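PDB 6ZTK: mialostatin from Ixodes ricinus, which inhibits cysteine cathepsins of the tick midgut and of the host, and so restrains the digestion of blood proteins. Local coordinates for residues A[49-54]-A[84-89]. Residues are numbered along the deposited sequence; the frame is centred on the assembly and turned at random.
Sequences YAVSTQ and FTTTQS
Val51, near the C-terminal end of helix 41-52, meets Phe84 and Thr86 of strand 78-92 through a single methyl group in one of its two modelled conformers. Its CG1 lies 3.7 Å from Phe84 CE1, on the side of the ring that faces Thr86, and 4.0 Å from the methyl CG2 of Thr86. The valine crosses the ring at a slant, whereas it runs past the threonine in the opposite direction, methyl beside methyl. Phe84 has chi1 at 51°, with CG held between its own N and C, and from there the ring extends toward the helix. One residue back along the helix, Ala50 touches the same ring more loosely, its CB 4.3 Å from Phe84 CZ. In Thr86, CG2 stands anti to the carbonyl carbon, and this places a methyl rather than the hydroxyl against Val51.

Around this patch, Val51 also packs on Val64, Tyr99 and Tyr133, and Phe84 on Cys115, which is disulfide-bonded to Cys135. Within 49-54, Ala50 O accepts from Thr53 N and from Thr53 OG1, the latter at 2.8 Å.

This is the cystatin fold's helix lying against its antiparallel sheet. With no hydrogen bond between the two segments, the contact is buried and apolar, so at this point the helix meets the strand by apolar packing of methyls and ring rather than by directional bonds.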
loop_
_atom_site.group_PDB
_atom_site.type_symbol
_atom_site.label_atom_id
_atom_site.label_comp_id
_atom_site.label_asym_id
_atom_site.label_seq_id
_atom_site.Cartn_x
_atom_site.Cartn_y
_atom_site.Cartn_z
ATOM N N TYR A 49 -0.189 -4.027 -2.954
ATOM C CA TYR A 49 0.790 -5.026 -2.491
ATOM C C TYR A 49 1.219 -4.693 -1.054
ATOM O O TYR A 49 1.237 -5.528 -0.161
ATOM C CB TYR A 49 1.981 -5.190 -3.417
ATOM C CG TYR A 49 2.976 -6.113 -2.812
ATOM C CD1 TYR A 49 2.738 -7.478 -2.704
ATOM C CD2 TYR A 49 4.174 -5.619 -2.312
ATOM C CE1 TYR A 49 3.678 -8.326 -2.101
ATOM C CE2 TYR A 49 5.108 -6.463 -1.747
ATOM C CZ TYR A 49 4.832 -7.791 -1.584
ATOM O OH TYR A 49 5.799 -8.602 -0.990
ATOM N N ALA A 50 1.576 -3.424 -0.805
ATOM C CA ALA A 50 2.080 -3.023 0.505
ATOM C C ALA A 50 1.045 -3.349 1.566
ATOM O O ALA A 50 1.346 -3.887 2.612
ATOM C CB ALA A 50 2.417 -1.543 0.487
ATOM N N VAL A 51 -0.225 -2.948 1.368
ATOM C CA VAL A 51 -1.272 -3.174 2.428
ATOM C C VAL A 51 -1.475 -4.672 2.649
ATOM O O VAL A 51 -1.736 -5.052 3.798
ATOM C CB VAL A 51 -2.655 -2.519 2.173
ATOM C CG1 VAL A 51 -2.530 -1.028 2.028
ATOM C CG2 VAL A 51 -3.500 -3.121 1.076
ATOM N N SER A 52 -1.259 -5.465 1.624
ATOM C CA SER A 52 -1.474 -6.943 1.737
ATOM C C SER A 52 -0.453 -7.542 2.706
ATOM O O SER A 52 -0.692 -8.683 3.163
ATOM C CB SER A 52 -1.400 -7.607 0.431
ATOM O OG SER A 52 -0.113 -7.851 -0.061
ATOM N N THR A 53 0.667 -6.871 2.978
ATOM C CA THR A 53 1.746 -7.433 3.843
ATOM C C THR A 53 1.503 -7.110 5.316
ATOM O O THR A 53 2.290 -7.547 6.180
ATOM C CB THR A 53 3.121 -6.945 3.372
ATOM O OG1 THR A 53 3.239 -5.546 3.720
ATOM C CG2 THR A 53 3.393 -7.199 1.923
ATOM N N GLN A 54 0.482 -6.294 5.678
ATOM C CA GLN A 54 0.331 -5.740 7.018
ATOM C C GLN A 54 -0.772 -6.460 7.773
ATOM O O GLN A 54 -1.973 -6.237 7.508
ATOM C CB GLN A 54 0.159 -4.243 6.908
ATOM C CG GLN A 54 1.299 -3.572 6.166
ATOM C CD GLN A 54 2.605 -3.670 6.938
ATOM O OE1 GLN A 54 2.682 -3.224 8.073
ATOM N NE2 GLN A 54 3.583 -4.279 6.339
ATOM N N PHE A 84 -0.321 6.899 0.815
ATOM C CA PHE A 84 -1.698 6.552 0.452
ATOM C C PHE A 84 -2.570 6.484 1.673
ATOM O O PHE A 84 -2.106 6.211 2.784
ATOM C CB PHE A 84 -1.684 5.218 -0.313
ATOM C CG PHE A 84 -0.941 4.105 0.358
ATOM C CD1 PHE A 84 -1.546 3.228 1.255
ATOM C CD2 PHE A 84 0.390 3.978 0.090
ATOM C CE1 PHE A 84 -0.834 2.236 1.906
ATOM C CE2 PHE A 84 1.120 3.010 0.747
ATOM C CZ PHE A 84 0.507 2.135 1.648
ATOM N N THR A 85 -3.859 6.718 1.499
ATOM C CA THR A 85 -4.829 6.550 2.586
ATOM C C THR A 85 -5.364 5.116 2.619
ATOM O O THR A 85 -5.463 4.493 1.537
ATOM C CB THR A 85 -5.987 7.568 2.459
ATOM O OG1 THR A 85 -6.548 7.411 1.159
ATOM C CG2 THR A 85 -5.476 8.959 2.675
ATOM N N THR A 86 -5.691 4.620 3.783
ATOM C CA THR A 86 -6.232 3.275 3.991
ATOM C C THR A 86 -7.515 3.341 4.833
ATOM O O THR A 86 -7.743 4.331 5.569
ATOM C CB THR A 86 -5.227 2.288 4.616
ATOM O OG1 THR A 86 -4.923 2.671 5.957
ATOM C CG2 THR A 86 -3.973 2.219 3.773
ATOM N N THR A 87 -8.240 2.245 4.842
ATOM C CA THR A 87 -9.394 2.020 5.730
ATOM C C THR A 87 -9.542 0.506 5.878
ATOM O O THR A 87 -8.958 -0.216 5.060
ATOM C CB THR A 87 -10.637 2.686 5.113
ATOM O OG1 THR A 87 -11.616 2.874 6.154
ATOM C CG2 THR A 87 -11.144 1.972 3.909
ATOM N N GLN A 88 -10.282 0.091 6.895
ATOM C CA GLN A 88 -10.494 -1.344 7.153
ATOM C C GLN A 88 -11.203 -1.952 5.949
ATOM O O GLN A 88 -12.224 -1.372 5.457
ATOM C CB GLN A 88 -11.294 -1.512 8.437
ATOM C CG GLN A 88 -11.417 -2.947 8.911
ATOM C CD GLN A 88 -12.168 -2.996 10.227
ATOM O OE1 GLN A 88 -11.613 -2.641 11.284
ATOM N NE2 GLN A 88 -13.414 -3.406 10.157
ATOM N N SER A 89 -10.727 -3.103 5.460
ATOM C CA SER A 89 -11.422 -3.855 4.394
ATOM C C SER A 89 -12.380 -4.853 5.053
ATOM O O SER A 89 -12.363 -5.027 6.263
ATOM C CB SER A 89 -10.513 -4.611 3.451
ATOM O OG SER A 89 -10.109 -5.868 4.021
#